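Local coordinates for protein putative histidinol-phosphate aminotransferase (Erwinia carotovora atroseptica, PDB 3LY1) that binds pyridoxal 5'-phosphate and probably works as an aminotransferase of the histidinol-phosphate type, at residues F10-T15 with M338-D343; Q274-A279 with C328-G333; T308-A311 with L316-R319; L283-L288 with E347-S352; G57-A62 with A251-M256. One frame throughout, in Å; residues are numbered along the deposited sequence.

Contact 1 of 5, residues F10-T15 with M338-D343; sequences FTAPST and MQWVAD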
# COMPACT_ATOMS: atom_id res chain seq x y z
N PHE A 10 27.40 14.53 -14.17
CA PHE A 10 26.33 15.34 -14.81
C PHE A 10 26.49 15.54 -16.35
O PHE A 10 27.57 15.86 -16.85
CB PHE A 10 26.19 16.71 -14.12
CG PHE A 10 25.19 17.63 -14.80
CD1 PHE A 10 23.83 17.54 -14.49
CD2 PHE A 10 25.59 18.54 -15.77
CE1 PHE A 10 22.90 18.37 -15.13
CE2 PHE A 10 24.66 19.37 -16.41
CZ PHE A 10 23.32 19.29 -16.09
N THR A 11 25.36 15.40 -17.05
CA THR A 11 25.26 15.66 -18.49
C THR A 11 24.02 16.53 -18.78
O THR A 11 23.00 16.43 -18.09
CB THR A 11 25.18 14.33 -19.28
OG1 THR A 11 24.06 13.56 -18.81
CG2 THR A 11 26.47 13.52 -19.11
N ALA A 12 24.11 17.37 -19.80
CA ALA A 12 23.01 18.26 -20.18
C ALA A 12 21.75 17.48 -20.57
O ALA A 12 21.83 16.46 -21.25
CB ALA A 12 23.44 19.19 -21.32
N PRO A 13 20.59 17.97 -20.14
CA PRO A 13 19.35 17.25 -20.38
C PRO A 13 18.82 17.35 -21.80
O PRO A 13 19.28 18.19 -22.57
CB PRO A 13 18.37 17.93 -19.42
CG PRO A 13 18.90 19.33 -19.29
CD PRO A 13 20.38 19.18 -19.32
N SER A 14 17.86 16.50 -22.12
CA SER A 14 17.08 16.58 -23.36
C SER A 14 15.61 16.39 -22.99
O SER A 14 15.32 16.08 -21.84
CB SER A 14 17.50 15.45 -24.29
OG SER A 14 17.37 14.19 -23.63
N THR A 15 14.69 16.54 -23.94
CA THR A 15 13.28 16.16 -23.68
C THR A 15 13.10 14.64 -23.39
O THR A 15 12.15 14.25 -22.70
CB THR A 15 12.31 16.64 -24.81
OG1 THR A 15 12.64 15.99 -26.05
CG2 THR A 15 12.38 18.15 -25.00
N MSE A 338 21.18 22.09 -10.55
CA MSE A 338 20.62 23.40 -10.21
C MSE A 338 21.47 24.53 -10.79
O MSE A 338 20.93 25.57 -11.15
CB MSE A 338 20.43 23.57 -8.70
CG MSE A 338 19.32 22.70 -8.14
SE MSE A 338 17.84 22.41 -9.38
CE MSE A 338 17.07 24.21 -9.46
N GLN A 339 22.79 24.32 -10.87
CA GLN A 339 23.66 25.25 -11.62
C GLN A 339 23.25 25.36 -13.10
O GLN A 339 23.18 26.45 -13.68
CB GLN A 339 25.13 24.87 -11.52
CG GLN A 339 26.02 25.91 -12.19
CD GLN A 339 25.95 27.26 -11.49
OE1 GLN A 339 26.02 27.32 -10.26
NE2 GLN A 339 25.79 28.34 -12.26
N TRP A 340 22.97 24.24 -13.73
CA TRP A 340 22.55 24.25 -15.11
C TRP A 340 21.17 24.93 -15.25
O TRP A 340 20.93 25.74 -16.19
CB TRP A 340 22.51 22.82 -15.64
CG TRP A 340 22.47 22.75 -17.09
CD1 TRP A 340 23.55 22.70 -17.94
CD2 TRP A 340 21.31 22.76 -17.89
NE1 TRP A 340 23.10 22.65 -19.24
CE2 TRP A 340 21.73 22.69 -19.23
CE3 TRP A 340 19.95 22.81 -17.62
CZ2 TRP A 340 20.83 22.68 -20.30
CZ3 TRP A 340 19.04 22.79 -18.69
CH2 TRP A 340 19.49 22.73 -20.02
N VAL A 341 20.28 24.62 -14.30
CA VAL A 341 18.95 25.22 -14.34
C VAL A 341 19.04 26.74 -14.12
O VAL A 341 18.40 27.51 -14.87
CB VAL A 341 17.94 24.58 -13.34
CG1 VAL A 341 16.63 25.38 -13.28
CG2 VAL A 341 17.63 23.14 -13.76
N ALA A 342 19.78 27.14 -13.09
CA ALA A 342 20.02 28.54 -12.77
C ALA A 342 20.58 29.30 -13.97
O ALA A 342 20.10 30.37 -14.31
CB ALA A 342 20.99 28.67 -11.58
N ASP A 343 21.58 28.74 -14.65
CA ASP A 343 22.07 29.42 -15.81
C ASP A 343 21.06 29.44 -16.97
O ASP A 343 21.04 30.41 -17.71
CB ASP A 343 23.40 28.86 -16.23
CG ASP A 343 24.47 29.17 -15.22
OD1 ASP A 343 24.40 30.26 -14.61
OD2 ASP A 343 25.36 28.32 -15.04
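The indole of Trp340 receives Pro13 on one face, while the ring of Phe10 meets it obliquely, its plane 48° from that of the five-membered ring. Pro13 CD stands over the six-membered ring in a CH-pi contact, 3.6 Å from its centroid and only 8° off the normal. Beside it, Pro13 CG lies 3.5 Å from Trp340 CZ3. Proline suits this place because its compact ring presents C-H groups, CD polarised by the adjoining nitrogen, to an electron-rich face. Phe10 meets CB and the five-membered end of the indole: its CZ is 3.6 Å from Trp340 CB, and its CE2 is 3.8 Å from Trp340 CD1. Near the pyrrole nitrogen the small methyl of Ala12 adds a looser touch, CB to Trp340 NE1 at 4.1 Å. The indole stretches from its helix out to the loop because CG of Trp340 is anti to the backbone N (chi1 -164°). No hydrogen bond links the two segments, so shape and dispersion do the work at this surface contact. The loop at 10-15 leads into strand 19-20, whose Ile19 touches both Pro13 and Trp340; Val315 of strand 315-316 also meets the indole, and helix 335-350 packs its inner side against helix 259-283.

Contact 2 of 5, residues Q274-A279 with C328-G333; sequences QILLKA and CRISLG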
# COMPACT_ATOMS: atom_id res chain seq x y z
N GLN A 274 20.91 27.18 -2.24
CA GLN A 274 21.62 28.45 -2.41
C GLN A 274 21.91 28.76 -3.90
O GLN A 274 21.90 29.93 -4.29
CB GLN A 274 22.88 28.47 -1.54
CG GLN A 274 22.57 28.36 -0.03
CD GLN A 274 21.65 29.48 0.46
OE1 GLN A 274 21.98 30.65 0.35
NE2 GLN A 274 20.49 29.11 1.00
N ILE A 275 22.15 27.75 -4.71
CA ILE A 275 22.35 27.98 -6.14
C ILE A 275 21.10 28.56 -6.80
O ILE A 275 21.18 29.51 -7.57
CB ILE A 275 22.75 26.70 -6.87
CG1 ILE A 275 24.14 26.28 -6.40
CG2 ILE A 275 22.76 26.89 -8.42
CD1 ILE A 275 24.55 24.88 -6.86
N LEU A 276 19.94 27.99 -6.49
CA LEU A 276 18.70 28.52 -7.01
C LEU A 276 18.39 29.94 -6.49
O LEU A 276 17.98 30.81 -7.28
CB LEU A 276 17.55 27.55 -6.75
CG LEU A 276 16.18 28.02 -7.26
CD1 LEU A 276 16.14 28.29 -8.77
CD2 LEU A 276 15.19 26.93 -6.88
N LEU A 277 18.58 30.15 -5.18
CA LEU A 277 18.30 31.44 -4.53
C LEU A 277 19.19 32.56 -5.11
O LEU A 277 18.69 33.66 -5.35
CB LEU A 277 18.42 31.37 -2.99
CG LEU A 277 17.47 30.42 -2.23
CD1 LEU A 277 17.46 30.68 -0.71
CD2 LEU A 277 16.03 30.48 -2.80
N LYS A 278 20.45 32.24 -5.38
CA LYS A 278 21.38 33.19 -6.02
C LYS A 278 20.82 33.65 -7.36
O LYS A 278 20.80 34.83 -7.65
CB LYS A 278 22.77 32.54 -6.22
CG LYS A 278 23.90 33.53 -6.60
CD LYS A 278 25.25 32.82 -6.84
CE LYS A 278 26.20 33.63 -7.73
NZ LYS A 278 26.47 34.99 -7.19
N ALA A 279 20.34 32.70 -8.18
CA ALA A 279 19.70 33.04 -9.48
C ALA A 279 18.44 33.92 -9.33
O ALA A 279 18.27 34.89 -10.07
CB ALA A 279 19.40 31.78 -10.32
N CYS A 328 5.63 29.46 -8.97
CA CYS A 328 6.01 28.12 -9.36
C CYS A 328 6.82 27.43 -8.24
O CYS A 328 7.59 28.06 -7.51
CB CYS A 328 6.81 28.09 -10.67
SG CYS A 328 8.30 29.09 -10.68
N ARG A 329 6.62 26.12 -8.13
CA ARG A 329 7.34 25.33 -7.18
C ARG A 329 8.38 24.57 -7.95
O ARG A 329 8.06 23.79 -8.88
CB ARG A 329 6.40 24.33 -6.46
CG ARG A 329 7.14 23.64 -5.28
CD ARG A 329 6.36 22.41 -4.75
NE ARG A 329 6.38 21.35 -5.76
CZ ARG A 329 5.60 20.28 -5.75
NH1 ARG A 329 4.69 20.13 -4.79
NH2 ARG A 329 5.70 19.39 -6.73
N ILE A 330 9.64 24.83 -7.61
CA ILE A 330 10.77 24.24 -8.27
C ILE A 330 11.43 23.29 -7.29
O ILE A 330 11.94 23.72 -6.27
CB ILE A 330 11.84 25.32 -8.60
CG1 ILE A 330 11.27 26.44 -9.45
CG2 ILE A 330 13.04 24.66 -9.27
CD1 ILE A 330 10.64 26.01 -10.78
N SER A 331 11.41 21.98 -7.55
CA SER A 331 12.15 21.07 -6.64
C SER A 331 13.67 21.24 -6.75
O SER A 331 14.23 21.65 -7.77
CB SER A 331 11.73 19.58 -6.83
OG SER A 331 10.29 19.48 -6.94
N LEU A 332 14.35 20.89 -5.68
CA LEU A 332 15.79 21.06 -5.68
C LEU A 332 16.46 19.79 -6.19
O LEU A 332 16.31 18.72 -5.61
CB LEU A 332 16.29 21.49 -4.32
CG LEU A 332 15.81 22.85 -3.81
CD1 LEU A 332 16.33 23.13 -2.37
CD2 LEU A 332 16.21 23.99 -4.74
N GLY A 333 17.12 19.91 -7.33
CA GLY A 333 17.95 18.85 -7.90
C GLY A 333 19.33 18.79 -7.29
O GLY A 333 19.60 19.42 -6.27
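Apolar packing carries this contact, and one methyl of Leu276 does all the touching from the helix side. Its CD2 reaches Ile330 CG2 at 3.9 Å and Leu332 CD2 at 3.8 Å, so a single branch meets two residues spaced two apart along the chain. CB of Leu276 points toward the strand, and with CG anti to the backbone N (chi1 180°) its CD2 branch is carried there. In Ile330 it is the short branch, CG2, that lies anti to the backbone N and meets the leucine, while CG1 carries its methyl elsewhere, to Ile317. Leu332 begins less directly aimed, but its CD2 swings in to the same methyl. Branched aliphatic residues suit all three places, which are buried and need no polar partner.

The arrangement is a helix laid against a small antiparallel sheet: helix 259-283 packs against strands 294-298 and 327-331, and Leu276 also rests on Val295.

Hydrogen bonding belongs to the surroundings. Alternation along the strand turns Arg329 and Ser331 away from the helix. Arg329 NH1 is hydrogen-bonded to OD1 of Asn152, a cofactor-binding residue, and Arg329 NH2 to a citrate probably from the crystallisation liquor. The pairing recalls aspartate aminotransferases, where an arginine supported by an asparagine receives the substrate carboxylate. Past the strand, Gly333 O is hydrogen-bonded to Ser272 OG of the helix.

Contact 3 of 5, residues T308-A311 with L316-R319; sequences THMA and LIGR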
# COMPACT_ATOMS: atom_id res chain seq x y z
N THR A 308 6.23 25.42 -20.11
CA THR A 308 6.40 24.88 -21.46
C THR A 308 7.80 25.14 -21.96
O THR A 308 8.41 24.26 -22.57
CB THR A 308 5.35 25.44 -22.48
OG1 THR A 308 4.04 25.02 -22.10
CG2 THR A 308 5.64 24.92 -23.91
N HIS A 309 8.33 26.34 -21.71
CA HIS A 309 9.69 26.66 -22.15
C HIS A 309 10.76 25.82 -21.42
O HIS A 309 11.71 25.34 -22.03
CB HIS A 309 9.99 28.16 -22.06
CG HIS A 309 9.18 28.99 -23.02
ND1 HIS A 309 8.47 30.11 -22.64
CD2 HIS A 309 8.96 28.85 -24.35
CE1 HIS A 309 7.84 30.61 -23.68
NE2 HIS A 309 8.12 29.87 -24.74
N MSE A 310 10.56 25.63 -20.13
CA MSE A 310 11.45 24.77 -19.36
C MSE A 310 11.34 23.29 -19.82
O MSE A 310 12.37 22.63 -19.99
CB MSE A 310 11.19 24.93 -17.85
CG MSE A 310 11.93 26.16 -17.24
SE MSE A 310 13.86 25.82 -17.20
CE MSE A 310 14.51 27.57 -16.68
N ALA A 311 10.12 22.78 -20.06
CA ALA A 311 9.97 21.40 -20.59
C ALA A 311 10.74 21.24 -21.89
O ALA A 311 11.40 20.22 -22.10
CB ALA A 311 8.50 21.00 -20.81
N LEU A 316 11.70 19.63 -16.12
CA LEU A 316 10.32 19.47 -15.68
C LEU A 316 10.16 20.05 -14.29
O LEU A 316 10.72 19.54 -13.31
CB LEU A 316 9.90 17.99 -15.69
CG LEU A 316 10.05 17.22 -17.01
CD1 LEU A 316 9.50 15.77 -16.84
CD2 LEU A 316 9.33 17.93 -18.13
N ILE A 317 9.39 21.14 -14.21
CA ILE A 317 9.16 21.84 -12.94
C ILE A 317 7.76 21.51 -12.40
O ILE A 317 6.99 20.79 -13.05
CB ILE A 317 9.36 23.40 -13.10
CG1 ILE A 317 8.29 24.05 -13.98
CG2 ILE A 317 10.77 23.72 -13.65
CD1 ILE A 317 8.34 25.60 -14.02
N GLY A 318 7.41 22.05 -11.24
CA GLY A 318 6.09 21.80 -10.68
C GLY A 318 4.87 22.21 -11.49
O GLY A 318 4.90 23.15 -12.29
N ARG A 319 3.78 21.50 -11.24
CA ARG A 319 2.46 21.87 -11.75
C ARG A 319 1.97 23.18 -11.13
O ARG A 319 2.58 23.70 -10.21
CB ARG A 319 1.48 20.74 -11.45
CG ARG A 319 1.17 20.55 -9.95
CD ARG A 319 0.11 19.45 -9.81
NE ARG A 319 -0.16 19.12 -8.42
CZ ARG A 319 -0.94 19.83 -7.60
NH1 ARG A 319 -1.58 20.92 -8.01
NH2 ARG A 319 -1.09 19.43 -6.34
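A helix followed at once by a short strand brings Met310 and Ala311, on the last turns of helix 303-312, against Leu316 and Ile317 just after the chain has turned back. The backbones are closest at Ala311 and Leu316, whose CA atoms lie 5.3 Å apart. Ala311 CB touches Leu316 CD2 at 4.2 Å, methyl to methyl. The CB of Leu316 starts away from the helix; only the outer branch returns to the alanine, and a side chain as small as alanine suits so near an approach of the two backbones.

Deeper in, Met310 CB faces Ile317 CG2 at 4.4 Å, a loose contact. The chi1 of Ile317, 68°, places CG2 anti to the carbonyl carbon and so makes it the branch that meets Met310 CB. Met310, here a selenomethionine, points its CB toward the other segment, but its chain then leads away.

Strand 315-316 pairs in parallel with strand 19-20, through backbone bonds from Leu316 to Ile19 and Ile21, so the helix rests close to a two-stranded sheet that joins the chain's beginning to its C-terminal part. The far end of Met310 lies among Thr344, Met345 and Phe348 of helix 335-350, a place where a long, flexible, unbranched side chain fits well. Gly318, the next residue after Ile317, carries no side chain, and its carbonyl O is hydrogen-bonded by Gln307 NE2 from the same helix 303-312.

Contact 4 of 5, residues L283-L288 with E347-S352; sequences LKLPYL and EFRKKS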
# COMPACT_ATOMS: atom_id res chain seq x y z
N LEU A 283 17.79 37.81 -10.62
CA LEU A 283 16.64 38.10 -11.48
C LEU A 283 15.58 38.99 -10.81
O LEU A 283 14.59 39.42 -11.46
CB LEU A 283 16.00 36.77 -11.91
CG LEU A 283 16.86 35.89 -12.81
CD1 LEU A 283 16.19 34.52 -12.95
CD2 LEU A 283 17.04 36.62 -14.15
N LYS A 284 15.80 39.24 -9.53
CA LYS A 284 14.85 39.97 -8.68
C LYS A 284 13.46 39.35 -8.69
O LYS A 284 12.44 40.06 -8.80
CB LYS A 284 14.79 41.46 -9.08
CG LYS A 284 16.12 42.17 -8.93
CD LYS A 284 16.01 43.65 -9.27
CE LYS A 284 17.39 44.37 -9.17
NZ LYS A 284 17.35 45.81 -9.66
N LEU A 285 13.40 38.02 -8.59
CA LEU A 285 12.13 37.33 -8.47
C LEU A 285 11.92 36.98 -6.98
O LEU A 285 12.76 36.33 -6.39
CB LEU A 285 12.08 36.09 -9.39
CG LEU A 285 11.98 36.37 -10.89
CD1 LEU A 285 12.38 35.08 -11.71
CD2 LEU A 285 10.58 36.90 -11.30
N PRO A 286 10.82 37.46 -6.37
CA PRO A 286 10.62 37.10 -4.96
C PRO A 286 10.45 35.57 -4.77
O PRO A 286 9.92 34.87 -5.65
CB PRO A 286 9.30 37.83 -4.59
CG PRO A 286 9.22 39.00 -5.58
CD PRO A 286 9.86 38.48 -6.84
N TYR A 287 10.92 35.08 -3.63
CA TYR A 287 10.67 33.70 -3.20
C TYR A 287 10.40 33.59 -1.71
O TYR A 287 10.75 34.48 -0.92
CB TYR A 287 11.84 32.83 -3.54
CG TYR A 287 13.13 33.25 -2.87
CD1 TYR A 287 13.99 34.16 -3.49
CD2 TYR A 287 13.48 32.76 -1.62
CE1 TYR A 287 15.19 34.56 -2.86
CE2 TYR A 287 14.65 33.14 -0.99
CZ TYR A 287 15.51 34.04 -1.63
OH TYR A 287 16.67 34.43 -1.00
N LEU A 288 9.80 32.48 -1.31
CA LEU A 288 9.50 32.21 0.09
C LEU A 288 10.64 31.42 0.72
O LEU A 288 11.39 30.72 0.04
CB LEU A 288 8.15 31.48 0.23
CG LEU A 288 6.90 32.13 -0.39
CD1 LEU A 288 5.60 31.35 -0.06
CD2 LEU A 288 6.74 33.55 0.12
N GLU A 347 19.57 32.77 -18.94
CA GLU A 347 19.46 32.86 -20.39
C GLU A 347 18.02 33.16 -20.83
O GLU A 347 17.81 33.91 -21.81
CB GLU A 347 19.93 31.58 -21.06
CG GLU A 347 21.43 31.35 -20.98
CD GLU A 347 22.22 32.41 -21.73
OE1 GLU A 347 22.11 32.47 -22.99
OE2 GLU A 347 22.92 33.19 -21.06
N PHE A 348 17.05 32.55 -20.14
CA PHE A 348 15.64 32.84 -20.38
C PHE A 348 15.37 34.33 -20.19
O PHE A 348 14.61 34.94 -20.98
CB PHE A 348 14.72 32.07 -19.42
CG PHE A 348 14.29 30.70 -19.88
CD1 PHE A 348 15.12 29.88 -20.61
CD2 PHE A 348 13.04 30.21 -19.52
CE1 PHE A 348 14.72 28.59 -20.99
CE2 PHE A 348 12.63 28.93 -19.90
CZ PHE A 348 13.47 28.12 -20.63
N ARG A 349 15.95 34.91 -19.13
CA ARG A 349 15.72 36.33 -18.81
C ARG A 349 16.13 37.22 -20.00
O ARG A 349 15.42 38.18 -20.35
CB ARG A 349 16.45 36.72 -17.52
CG ARG A 349 16.57 38.23 -17.21
CD ARG A 349 15.22 38.99 -17.22
NE ARG A 349 14.18 38.46 -16.33
CZ ARG A 349 14.04 38.76 -15.03
NH1 ARG A 349 14.88 39.58 -14.44
NH2 ARG A 349 13.02 38.25 -14.33
N LYS A 350 17.25 36.89 -20.64
CA LYS A 350 17.76 37.69 -21.74
C LYS A 350 16.76 37.74 -22.88
O LYS A 350 16.72 38.73 -23.62
CB LYS A 350 19.09 37.13 -22.25
CG LYS A 350 20.20 37.12 -21.23
CD LYS A 350 21.47 36.61 -21.87
CE LYS A 350 22.57 36.39 -20.86
NZ LYS A 350 23.79 35.81 -21.56
N LYS A 351 15.96 36.68 -23.04
CA LYS A 351 14.98 36.64 -24.12
C LYS A 351 13.55 36.82 -23.62
O LYS A 351 12.59 36.51 -24.33
CB LYS A 351 15.15 35.37 -24.99
CG LYS A 351 14.87 34.03 -24.29
CD LYS A 351 15.32 32.83 -25.14
CE LYS A 351 14.43 32.64 -26.39
NZ LYS A 351 14.89 31.54 -27.33
N SER A 352 13.40 37.36 -22.41
CA SER A 352 12.11 37.62 -21.77
C SER A 352 11.22 36.42 -21.42
O SER A 352 10.00 36.59 -21.20
CB SER A 352 11.28 38.64 -22.58
OG SER A 352 11.94 39.88 -22.58
O HOH W 1 11.99 40.21 -12.17
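Arg349 grips the carbonyl oxygen of Leu283 with its guanidinium group. NH1 gives the main hydrogen bond, 3.0 Å to Leu283 O with an N-H...O angle of 156°; the oxygen lies nearly in the guanidinium plane. NH2 adds a weak bond to the same oxygen at 3.5 Å. Water 1 closes a small ring, donating to Leu283 O at 2.8 Å and accepting from Arg349 NH2 at 3.1 Å. Three donors, one of them weak, thus converge on one carbonyl at the C-terminal end of helix 259-283, where Lys284, with positive phi, forms a Schellman motif. An arginine suits this place, since its positive charge would be expected to complement the partial negative charge of a helix end. NH2 has a further partner in the chain terminus, forming a salt bridge with Ile354 OXT.

Packing shapes the rest. The arginine chain bends at chi2 (53°) and chi3 (56°) and runs past Leu283 in the opposite direction, with Leu283 CD2 over one face of the guanidinium. The same methyl also presses on the aliphatic part, 3.4 Å from Arg349 CB. Leu285 and the arginine point toward each other, Leu285 CG lying obliquely to the guanidinium, 4.1 Å from Arg349 NH2; the apolar branches of Leu285 also meet Leu280 and Ile354.

The contact joins the ends of two long helices. Helix 259-283 ends just before the chain runs on to strand 294-298, and helix 335-350 closes with its own Schellman motif at Ser352. From that second helix, Phe348 packs on Tyr306 of helix 303-312.

Contact 5 of 5, residues G57-A62 with A251-M256; sequences GNKLAA and AALASM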
# COMPACT_ATOMS: atom_id res chain seq x y z
N GLY A 57 8.69 -1.49 12.95
CA GLY A 57 7.72 -0.85 13.88
C GLY A 57 8.35 -0.55 15.24
O GLY A 57 8.21 0.55 15.76
N ASN A 58 9.08 -1.52 15.77
CA ASN A 58 9.76 -1.38 17.06
C ASN A 58 10.87 -0.35 17.00
O ASN A 58 11.03 0.44 17.91
CB ASN A 58 10.35 -2.71 17.51
CG ASN A 58 9.31 -3.76 17.84
OD1 ASN A 58 8.14 -3.45 18.03
ND2 ASN A 58 9.75 -5.01 17.95
N LYS A 59 11.61 -0.32 15.89
CA LYS A 59 12.66 0.65 15.71
C LYS A 59 12.11 2.10 15.61
O LYS A 59 12.70 3.01 16.15
CB LYS A 59 13.46 0.26 14.47
CG LYS A 59 14.86 0.81 14.40
CD LYS A 59 15.58 0.34 13.11
CE LYS A 59 17.10 0.06 13.31
NZ LYS A 59 17.85 1.19 13.90
N LEU A 60 10.98 2.29 14.92
CA LEU A 60 10.36 3.61 14.83
C LEU A 60 9.78 4.05 16.17
O LEU A 60 9.80 5.25 16.52
CB LEU A 60 9.28 3.59 13.73
CG LEU A 60 9.87 3.57 12.30
CD1 LEU A 60 8.82 3.23 11.25
CD2 LEU A 60 10.58 4.89 11.94
N ALA A 61 9.27 3.09 16.93
CA ALA A 61 8.76 3.36 18.27
C ALA A 61 9.87 3.88 19.16
O ALA A 61 9.70 4.89 19.84
CB ALA A 61 8.13 2.09 18.89
N ALA A 62 11.03 3.20 19.13
CA ALA A 62 12.20 3.68 19.89
C ALA A 62 12.66 5.07 19.44
O ALA A 62 12.93 5.93 20.26
CB ALA A 62 13.37 2.66 19.84
N ALA A 251 15.18 -1.71 3.31
CA ALA A 251 15.85 -0.45 3.02
C ALA A 251 15.61 0.55 4.14
O ALA A 251 16.52 1.27 4.53
CB ALA A 251 15.47 0.10 1.68
N ALA A 252 14.38 0.61 4.68
CA ALA A 252 14.08 1.53 5.79
C ALA A 252 14.91 1.18 7.03
O ALA A 252 15.44 2.08 7.68
CB ALA A 252 12.56 1.56 6.12
N LEU A 253 15.02 -0.10 7.36
CA LEU A 253 15.80 -0.51 8.53
C LEU A 253 17.25 -0.06 8.38
O LEU A 253 17.84 0.44 9.33
CB LEU A 253 15.75 -2.02 8.74
CG LEU A 253 14.47 -2.61 9.32
CD1 LEU A 253 14.50 -4.14 9.15
CD2 LEU A 253 14.24 -2.21 10.79
N ALA A 254 17.81 -0.24 7.20
CA ALA A 254 19.19 0.16 6.95
C ALA A 254 19.38 1.69 6.97
O ALA A 254 20.38 2.19 7.52
CB ALA A 254 19.67 -0.43 5.64
N SER A 255 18.45 2.44 6.37
CA SER A 255 18.59 3.91 6.25
C SER A 255 18.53 4.56 7.64
O SER A 255 19.29 5.50 7.93
CB SER A 255 17.54 4.49 5.29
OG SER A 255 17.87 5.81 4.92
N MSE A 256 17.70 4.01 8.51
CA MSE A 256 17.68 4.44 9.92
C MSE A 256 19.01 4.28 10.67
O MSE A 256 19.21 4.95 11.68
CB MSE A 256 16.56 3.75 10.69
CG MSE A 256 15.19 4.19 10.29
SE MSE A 256 13.92 3.33 11.41
CE MSE A 256 14.23 4.42 13.03
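Lys59 runs alongside Met256 and reaches Leu253 with its aliphatic chain. Its CB points toward helix 246-255, and CG, anti to the backbone N (chi1 -158°), is the first atom to touch, 3.9 Å from Met256 CE. CD touches two partners: Leu253 CD2 at 3.7 Å and the selenium of Met256, SE, at 3.8 Å. From here the chain bends at chi3 and chi4, bringing CE to 4.1 Å from Leu253 O. At the tip, NZ is hydrogen-bonded to Asn257 OD1, just beyond the segment. Lysine suits such a partly exposed seam, because four methylenes can pack on hydrophobic neighbours while the charge is carried to a polar group.

Met256, present as selenomethionine, travels the opposite way along Lys59 and crosses Leu60 at about a right angle. Its SE lies 3.7 Å from Leu60 CD2. The terminal methyl turns at chi3 (75°), so that Met256 CE comes 3.8 Å from Lys59 O. A slim, flexible and polarisable chain suits a place where it lies along Lys59 and across Leu60. Leu60 itself is buried, with Ile71 and Leu73 of strand 71-74 among its neighbours.

No hydrogen bond spans the two segments. This is helix-to-helix packing beside the seven-stranded mixed sheet, ordered 1-7-6-5-4-2-3, of the large, cofactor-binding domain characteristic of fold type I pyridoxal-phosphate enzymes.

Contacts 1 to 4 form one cluster, with centres 12 to 17 Å apart, around helices 259-283, 303-312 and 335-350 in the C-terminal part of the chain. Contacts 1 and 2 meet where Ala342 CB packs on Ala279 CB at 3.7 Å. Contacts 2 and 3 are joined by a probable backbone hydrogen bond, Arg329 O to Gly318 N at 3.0 Å, and contacts 3 and 4 by His309 CB against Phe348 CE2 at 3.5 Å. Contact 5 stands apart, its centre 31 to 43 Å from the others. The cofactor lies about 14 Å from the Leu332 side chain of contact 2 and about 12 Å from that of Leu60 in contact 5.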